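Local coordinates for mandelate racemase/muconate lactonizing enzyme (Polaromonas sp., PDB 2OG9), which probably catalyses racemisation of mandelate or a related acid, through abstraction of a proton alpha to a carboxylate, as in other enolase-superfamily enzymes, at residues A121-L126 with G294-L299; P209-A214 with L235-E240. All blocks are in the same frame, centred on the assembly; numbering follows the deposited sequence.

Contact 1 of 2, residues A121-L126 with G294-L299; sequences AFDVAL and GITPFL
Asp123 grips Thr296 with both carboxylate oxygens, and in doing so ties helix 114-133 of the N-terminal domain to the first turn of helix 295-307 in the barrel domain, just after the N-cap residue Gly294. Two bonds do the work. The hydroxyl OG1 of Thr296 donates to Asp123 OD1 at 2.7 Å, entering on the syn lone pair. The backbone N of Thr296 reaches Asp123 OD2 at 2.8 Å; this bond is nearly straight, at 171° at the hydrogen, and also comes from the syn side, although somewhat out of the carboxylate plane. With CG swung opposite the backbone N (chi1 -173°), the carboxylate is directed out from helix 114-133 to the N-terminal turn of its neighbour. Its negative charge is probably stabilised there by the helix dipole. With an alanine here, the Thr296 hydroxyl and N-H would probably both lose their acceptor and the helix start its nearby negative charge.

Gly294 has a positive phi, and a beta carbon there would run into Asp123 OD2 as well as the preceding carbonyl. The axes of segments 121-126 and 295-299 pass 9.5 Å apart, nearly perpendicular at 86°. A single light apolar contact lies beside the polar pair: CD1 of Ile295 is 4.2 Å from CG1 of Val124.

Farther out, helix 95-104 helps to bury the polar pair: Ile95 packs on both residues, and Trp99 on Asp123 and Pro297. Threonine suits its place because OG1 can give and take: while donating to Asp123 it accepts from the indole NE1 of Trp127, one turn further along helix 114-133, which fixes its rotation.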
ATOM      1  N   ALA A 121      34.133 -18.043  -8.627  1.00 16.69           N
ATOM      2  CA  ALA A 121      35.491 -18.110  -9.163  1.00 16.85           C
ATOM      3  C   ALA A 121      35.433 -18.717 -10.561  1.00 17.11           C
ATOM      4  O   ALA A 121      36.124 -18.254 -11.480  1.00 15.94           O
ATOM      5  CB  ALA A 121      36.383 -18.953  -8.260  1.00 17.78           C
ATOM      6  N   PHE A 122      34.601 -19.749 -10.716  1.00 15.41           N
ATOM      7  CA  PHE A 122      34.436 -20.421 -12.000  1.00 15.41           C
ATOM      8  C   PHE A 122      33.698 -19.493 -12.960  1.00 15.43           C
ATOM      9  O   PHE A 122      34.054 -19.381 -14.130  1.00 13.53           O
ATOM     10  CB  PHE A 122      33.622 -21.719 -11.841  1.00 16.50           C
ATOM     11  CG  PHE A 122      34.279 -22.759 -10.966  1.00 17.11           C
ATOM     12  CD1 PHE A 122      35.518 -23.291 -11.303  1.00 16.69           C
ATOM     13  CD2 PHE A 122      33.657 -23.198  -9.799  1.00 17.85           C
ATOM     14  CE1 PHE A 122      36.132 -24.249 -10.486  1.00 19.03           C
ATOM     15  CE2 PHE A 122      34.262 -24.157  -8.974  1.00 18.89           C
ATOM     16  CZ  PHE A 122      35.503 -24.681  -9.321  1.00 18.77           C
ATOM     17  N   ASP A 123      32.664 -18.836 -12.449  1.00 13.74           N
ATOM     18  CA  ASP A 123      31.856 -17.919 -13.243  1.00 16.03           C
ATOM     19  C   ASP A 123      32.718 -16.819 -13.861  1.00 16.66           C
ATOM     20  O   ASP A 123      32.587 -16.514 -15.046  1.00 15.37           O
ATOM     21  CB  ASP A 123      30.772 -17.293 -12.360  1.00 15.64           C
ATOM     22  CG  ASP A 123      29.786 -16.456 -13.147  1.00 15.54           C
ATOM     23  OD1 ASP A 123      28.927 -17.036 -13.842  1.00 14.73           O
ATOM     24  OD2 ASP A 123      29.863 -15.214 -13.066  1.00 13.94           O
ATOM     25  N   VAL A 124      33.602 -16.226 -13.065  1.00 14.93           N
ATOM     26  CA  VAL A 124      34.454 -15.165 -13.586  1.00 16.25           C
ATOM     27  C   VAL A 124      35.363 -15.711 -14.684  1.00 16.58           C
ATOM     28  O   VAL A 124      35.557 -15.081 -15.728  1.00 16.75           O
ATOM     29  CB  VAL A 124      35.318 -14.539 -12.475  1.00 16.90           C
ATOM     30  CG1 VAL A 124      36.260 -13.504 -13.073  1.00 15.10           C
ATOM     31  CG2 VAL A 124      34.425 -13.872 -11.436  1.00 18.16           C
ATOM     32  N   ALA A 125      35.914 -16.893 -14.443  1.00 15.46           N
ATOM     33  CA  ALA A 125      36.793 -17.527 -15.412  1.00 14.71           C
ATOM     34  C   ALA A 125      36.050 -17.760 -16.733  1.00 14.38           C
ATOM     35  O   ALA A 125      36.607 -17.546 -17.809  1.00 15.04           O
ATOM     36  CB  ALA A 125      37.317 -18.851 -14.845  1.00 15.76           C
ATOM     37  N   LEU A 126      34.791 -18.188 -16.659  1.00 14.66           N
ATOM     38  CA  LEU A 126      34.012 -18.433 -17.873  1.00 15.12           C
ATOM     39  C   LEU A 126      33.796 -17.133 -18.649  1.00 15.43           C
ATOM     40  O   LEU A 126      33.852 -17.118 -19.885  1.00 13.65           O
ATOM     41  CB  LEU A 126      32.656 -19.067 -17.533  1.00 17.07           C
ATOM     42  CG  LEU A 126      32.698 -20.531 -17.073  1.00 16.99           C
ATOM     43  CD1 LEU A 126      31.315 -20.997 -16.640  1.00 17.88           C
ATOM     44  CD2 LEU A 126      33.211 -21.393 -18.218  1.00 18.19           C
ATOM     45  N   GLY A 294      29.997 -13.994  -8.345  1.00 17.52           N
ATOM     46  CA  GLY A 294      30.534 -13.796  -9.676  1.00 15.62           C
ATOM     47  C   GLY A 294      29.873 -12.714 -10.508  1.00 16.36           C
ATOM     48  O   GLY A 294      29.022 -11.954 -10.034  1.00 13.45           O
ATOM     49  N   ILE A 295      30.276 -12.658 -11.771  1.00 14.40           N
ATOM     50  CA  ILE A 295      29.763 -11.678 -12.715  1.00 15.32           C
ATOM     51  C   ILE A 295      28.290 -11.908 -13.058  1.00 16.85           C
ATOM     52  O   ILE A 295      27.523 -10.951 -13.196  1.00 14.98           O
ATOM     53  CB  ILE A 295      30.603 -11.706 -14.013  1.00 14.32           C
ATOM     54  CG1 ILE A 295      32.020 -11.201 -13.712  1.00 15.24           C
ATOM     55  CG2 ILE A 295      29.923 -10.877 -15.097  1.00 16.29           C
ATOM     56  CD1 ILE A 295      33.041 -11.443 -14.835  1.00 12.89           C
ATOM     57  N   THR A 296      27.897 -13.172 -13.183  1.00 15.24           N
ATOM     58  CA  THR A 296      26.518 -13.501 -13.522  1.00 15.67           C
ATOM     59  C   THR A 296      25.525 -12.892 -12.520  1.00 15.20           C
ATOM     60  O   THR A 296      24.609 -12.176 -12.927  1.00 15.04           O
ATOM     61  CB  THR A 296      26.333 -15.034 -13.655  1.00 15.34           C
ATOM     62  OG1 THR A 296      27.003 -15.490 -14.845  1.00 17.43           O
ATOM     63  CG2 THR A 296      24.857 -15.401 -13.741  1.00 16.92           C
ATOM     64  N   PRO A 297      25.682 -13.165 -11.211  1.00 13.88           N
ATOM     65  CA  PRO A 297      24.713 -12.551 -10.287  1.00 16.43           C
ATOM     66  C   PRO A 297      24.903 -11.033 -10.184  1.00 16.04           C
ATOM     67  O   PRO A 297      23.944 -10.289  -9.961  1.00 15.55           O
ATOM     68  CB  PRO A 297      24.956 -13.288  -8.962  1.00 15.63           C
ATOM     69  CG  PRO A 297      26.359 -13.837  -9.096  1.00 18.55           C
ATOM     70  CD  PRO A 297      26.444 -14.236 -10.545  1.00 16.26           C
ATOM     71  N   PHE A 298      26.139 -10.575 -10.372  1.00 16.09           N
ATOM     72  CA  PHE A 298      26.433  -9.143 -10.327  1.00 15.83           C
ATOM     73  C   PHE A 298      25.644  -8.413 -11.421  1.00 15.25           C
ATOM     74  O   PHE A 298      25.112  -7.330 -11.189  1.00 14.38           O
ATOM     75  CB  PHE A 298      27.935  -8.891 -10.533  1.00 14.80           C
ATOM     76  CG  PHE A 298      28.326  -7.436 -10.452  1.00 15.55           C
ATOM     77  CD1 PHE A 298      28.907  -6.922  -9.296  1.00 16.37           C
ATOM     78  CD2 PHE A 298      28.102  -6.579 -11.525  1.00 15.46           C
ATOM     79  CE1 PHE A 298      29.259  -5.576  -9.212  1.00 17.77           C
ATOM     80  CE2 PHE A 298      28.449  -5.230 -11.445  1.00 14.99           C
ATOM     81  CZ  PHE A 298      29.028  -4.732 -10.289  1.00 16.12           C
ATOM     82  N   LEU A 299      25.568  -8.999 -12.612  1.00 15.13           N
ATOM     83  CA  LEU A 299      24.836  -8.370 -13.705  1.00 16.17           C
ATOM     84  C   LEU A 299      23.348  -8.278 -13.385  1.00 17.17           C
ATOM     85  O   LEU A 299      22.687  -7.310 -13.757  1.00 16.65           O
ATOM     86  CB  LEU A 299      25.044  -9.143 -15.011  1.00 18.66           C
ATOM     87  CG  LEU A 299      26.478  -9.107 -15.546  1.00 21.29           C
ATOM     88  CD1 LEU A 299      26.558  -9.920 -16.816  1.00 21.76           C
ATOM     89  CD2 LEU A 299      26.901  -7.661 -15.802  1.00 21.36           C
TER

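Contact 2 of 2, residues P209-A214 with L235-E240; sequences PLMVDA and LVWIEE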
ATOM      1  N   PRO A 209      36.841  15.580  -4.116  1.00 29.69           N
ATOM      2  CA  PRO A 209      35.714  14.784  -3.620  1.00 26.98           C
ATOM      3  C   PRO A 209      36.096  13.997  -2.373  1.00 26.62           C
ATOM      4  O   PRO A 209      37.167  13.387  -2.319  1.00 25.05           O
ATOM      5  CB  PRO A 209      35.389  13.866  -4.798  1.00 27.72           C
ATOM      6  CG  PRO A 209      35.783  14.708  -5.995  1.00 27.69           C
ATOM      7  CD  PRO A 209      37.105  15.289  -5.537  1.00 27.90           C
ATOM      8  N   LEU A 210      35.216  14.014  -1.373  1.00 24.49           N
ATOM      9  CA  LEU A 210      35.459  13.298  -0.125  1.00 26.51           C
ATOM     10  C   LEU A 210      34.284  12.414   0.273  1.00 25.60           C
ATOM     11  O   LEU A 210      33.124  12.809   0.137  1.00 24.03           O
ATOM     12  CB  LEU A 210      35.718  14.280   1.020  1.00 25.98           C
ATOM     13  CG  LEU A 210      36.934  15.206   0.978  1.00 32.15           C
ATOM     14  CD1 LEU A 210      36.976  16.005   2.274  1.00 31.51           C
ATOM     15  CD2 LEU A 210      38.221  14.402   0.811  1.00 30.78           C
HETATM   16  N   MSE A 211      34.590  11.218   0.763  1.00 23.65           N
HETATM   17  CA  MSE A 211      33.560  10.294   1.228  1.00 26.05           C
HETATM   18  C   MSE A 211      34.016   9.684   2.543  1.00 24.58           C
HETATM   19  O   MSE A 211      35.203   9.671   2.838  1.00 23.62           O
HETATM   20  CB  MSE A 211      33.282   9.179   0.200  1.00 25.75           C
HETATM   21  CG  MSE A 211      34.493   8.579  -0.494  1.00 27.36           C
HETATM   22 SE   MSE A 211      34.961   9.558  -2.100  1.00 34.57          SE
HETATM   23  CE  MSE A 211      34.096   8.458  -3.464  1.00 25.86           C
ATOM     24  N   VAL A 212      33.073   9.202   3.347  1.00 25.78           N
ATOM     25  CA  VAL A 212      33.427   8.575   4.613  1.00 24.03           C
ATOM     26  C   VAL A 212      32.824   7.176   4.694  1.00 24.74           C
ATOM     27  O   VAL A 212      31.807   6.882   4.055  1.00 22.95           O
ATOM     28  CB  VAL A 212      32.961   9.417   5.833  1.00 23.90           C
ATOM     29  CG1 VAL A 212      33.591  10.803   5.780  1.00 24.74           C
ATOM     30  CG2 VAL A 212      31.444   9.519   5.862  1.00 22.04           C
ATOM     31  N   ASP A 213      33.467   6.315   5.477  1.00 24.13           N
ATOM     32  CA  ASP A 213      33.039   4.933   5.657  1.00 25.66           C
ATOM     33  C   ASP A 213      32.951   4.677   7.161  1.00 28.39           C
ATOM     34  O   ASP A 213      33.970   4.718   7.854  1.00 27.31           O
ATOM     35  CB  ASP A 213      34.080   4.005   5.027  1.00 28.54           C
ATOM     36  CG  ASP A 213      33.617   2.567   4.937  1.00 29.92           C
ATOM     37  OD1 ASP A 213      32.649   2.187   5.631  1.00 31.19           O
ATOM     38  OD2 ASP A 213      34.241   1.807   4.167  1.00 34.89           O
ATOM     39  N   ALA A 214      31.745   4.417   7.663  1.00 28.98           N
ATOM     40  CA  ALA A 214      31.549   4.179   9.095  1.00 31.52           C
ATOM     41  C   ALA A 214      31.650   2.709   9.476  1.00 32.89           C
ATOM     42  O   ALA A 214      31.636   2.364  10.659  1.00 33.67           O
ATOM     43  CB  ALA A 214      30.202   4.743   9.538  1.00 30.69           C
ATOM     44  N   LEU A 235      29.766  15.604   1.229  1.00 25.56           N
ATOM     45  CA  LEU A 235      30.522  14.396   0.932  1.00 24.14           C
ATOM     46  C   LEU A 235      29.878  13.695  -0.256  1.00 22.90           C
ATOM     47  O   LEU A 235      28.690  13.877  -0.516  1.00 21.79           O
ATOM     48  CB  LEU A 235      30.506  13.453   2.133  1.00 22.57           C
ATOM     49  CG  LEU A 235      31.086  13.960   3.454  1.00 24.36           C
ATOM     50  CD1 LEU A 235      30.807  12.927   4.536  1.00 21.21           C
ATOM     51  CD2 LEU A 235      32.583  14.216   3.304  1.00 23.01           C
ATOM     52  N   VAL A 236      30.662  12.901  -0.977  1.00 21.80           N
ATOM     53  CA  VAL A 236      30.135  12.160  -2.115  1.00 22.13           C
ATOM     54  C   VAL A 236      29.132  11.166  -1.545  1.00 20.38           C
ATOM     55  O   VAL A 236      28.058  10.955  -2.108  1.00 17.89           O
ATOM     56  CB  VAL A 236      31.250  11.398  -2.859  1.00 23.22           C
ATOM     57  CG1 VAL A 236      30.657  10.617  -4.020  1.00 22.83           C
ATOM     58  CG2 VAL A 236      32.302  12.380  -3.360  1.00 24.03           C
ATOM     59  N   TRP A 237      29.491  10.551  -0.420  1.00 19.37           N
ATOM     60  CA  TRP A 237      28.596   9.611   0.236  1.00 20.41           C
ATOM     61  C   TRP A 237      29.041   9.264   1.649  1.00 19.54           C
ATOM     62  O   TRP A 237      30.167   9.563   2.053  1.00 19.81           O
ATOM     63  CB  TRP A 237      28.454   8.311  -0.583  1.00 19.00           C
ATOM     64  CG  TRP A 237      29.679   7.421  -0.632  1.00 21.06           C
ATOM     65  CD1 TRP A 237      30.360   6.881   0.430  1.00 22.22           C
ATOM     66  CD2 TRP A 237      30.326   6.923  -1.810  1.00 20.66           C
ATOM     67  NE1 TRP A 237      31.385   6.081  -0.020  1.00 21.58           N
ATOM     68  CE2 TRP A 237      31.387   6.089  -1.388  1.00 21.10           C
ATOM     69  CE3 TRP A 237      30.110   7.099  -3.183  1.00 20.91           C
ATOM     70  CZ2 TRP A 237      32.231   5.431  -2.296  1.00 21.99           C
ATOM     71  CZ3 TRP A 237      30.950   6.444  -4.085  1.00 20.41           C
ATOM     72  CH2 TRP A 237      31.995   5.622  -3.635  1.00 20.77           C
ATOM     73  N   ILE A 238      28.119   8.670   2.400  1.00 18.60           N
ATOM     74  CA  ILE A 238      28.380   8.193   3.749  1.00 19.43           C
ATOM     75  C   ILE A 238      28.140   6.696   3.586  1.00 20.91           C
ATOM     76  O   ILE A 238      27.019   6.259   3.314  1.00 19.48           O
ATOM     77  CB  ILE A 238      27.401   8.802   4.769  1.00 18.63           C
ATOM     78  CG1 ILE A 238      27.705  10.301   4.933  1.00 21.60           C
ATOM     79  CG2 ILE A 238      27.517   8.056   6.106  1.00 21.30           C
ATOM     80  CD1 ILE A 238      26.745  11.044   5.853  1.00 21.80           C
ATOM     81  N   GLU A 239      29.207   5.921   3.737  1.00 21.40           N
ATOM     82  CA  GLU A 239      29.174   4.475   3.538  1.00 21.38           C
ATOM     83  C   GLU A 239      28.960   3.623   4.791  1.00 23.46           C
ATOM     84  O   GLU A 239      29.591   3.846   5.825  1.00 22.10           O
ATOM     85  CB  GLU A 239      30.483   4.073   2.846  1.00 22.44           C
ATOM     86  CG  GLU A 239      30.618   2.625   2.423  1.00 25.66           C
ATOM     87  CD  GLU A 239      31.931   2.387   1.692  1.00 26.76           C
ATOM     88  OE1 GLU A 239      32.391   3.320   1.000  1.00 27.09           O
ATOM     89  OE2 GLU A 239      32.500   1.281   1.794  1.00 28.72           O
ATOM     90  N   GLU A 240      28.068   2.643   4.677  1.00 22.03           N
ATOM     91  CA  GLU A 240      27.760   1.721   5.765  1.00 26.56           C
ATOM     92  C   GLU A 240      27.572   2.380   7.129  1.00 26.19           C
ATOM     93  O   GLU A 240      28.223   2.001   8.102  1.00 26.25           O
ATOM     94  CB  GLU A 240      28.865   0.667   5.868  1.00 28.45           C
ATOM     95  CG  GLU A 240      28.839  -0.385   4.776  1.00 35.07           C
ATOM     96  CD  GLU A 240      27.770  -1.436   5.005  1.00 40.72           C
ATOM     97  OE1 GLU A 240      28.070  -2.633   4.796  1.00 39.98           O
ATOM     98  OE2 GLU A 240      26.632  -1.070   5.391  1.00 42.92           O
TER
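The indole of Trp237 carries the terminal methyl of Met211, present as selenomethionine, on one face: CE sits 3.5 Å above the ring plane, displaced toward the rim of the six-membered ring. Its direction from that ring's centroid is 19° off the normal, a CH-pi contact, with the selenium farther above in a Met-aromatic arrangement. Met211 reaches this spot because its chain folds back after CG takes the position between N and the carbonyl carbon (chi1 41°). At the indole's edge, near its plane, lies Val212 O, while Tyr152 and Trp333 meet the ring edge-to-face. NE1 of Trp237 makes a weak bond to OE1 of Glu239 at 3.1 Å.

The other flat groups are the carboxylates of Asp213 and Glu239, turned 35° from each other. OD2 of Asp213 and OE2 of Glu239, 3.0 Å apart, are two acceptors that do not bond each other; Lys182, salt-bridged to that Asp213 oxygen and at long, weak range from Glu239, probably offsets their charge.

The acids lie on neighbouring parallel strands of the TIM barrel, 210-213 and 238-239, joined through helix 220-230 in a beta-alpha-beta crossover. Four backbone bonds link the two segments: Val236 N to Leu210 O (2.7 Å), Val212 N to Trp237 O (3.2 Å), Glu239 N to Val212 O (2.8 Å) and Ala214 N to Glu239 O (2.9 Å). On the face opposite the acids, beta-branched Val212 and Ile238 lie side by side, suited to an extended backbone and to the covering helices. Ile238 meets Cys227 and Phe230 there, Val212 meets Val197, and CD1 of Leu235 presses on CG2 of Val212 at 3.7 Å.

In the fold
Contact 2 is nested within the long chain excursion that contact 1 closes, and the two lie on opposite sides of the chain's centre. Their centres are 28 Å apart and their nearest atoms about 13 Å, so neither touches the other. Contact 1 joins the N-terminal domain to the barrel, whereas contact 2 builds the barrel wall itself. There Asp213 and Glu239, with Glu265 close by, stand at the ends of successive strands, an arrangement consistent with the metal-binding acids of enolase-superfamily relatives. A calcium ion is bound at Ala254 and Phe257; a calcium ion lies about 10 Å from the side chain of Ile238.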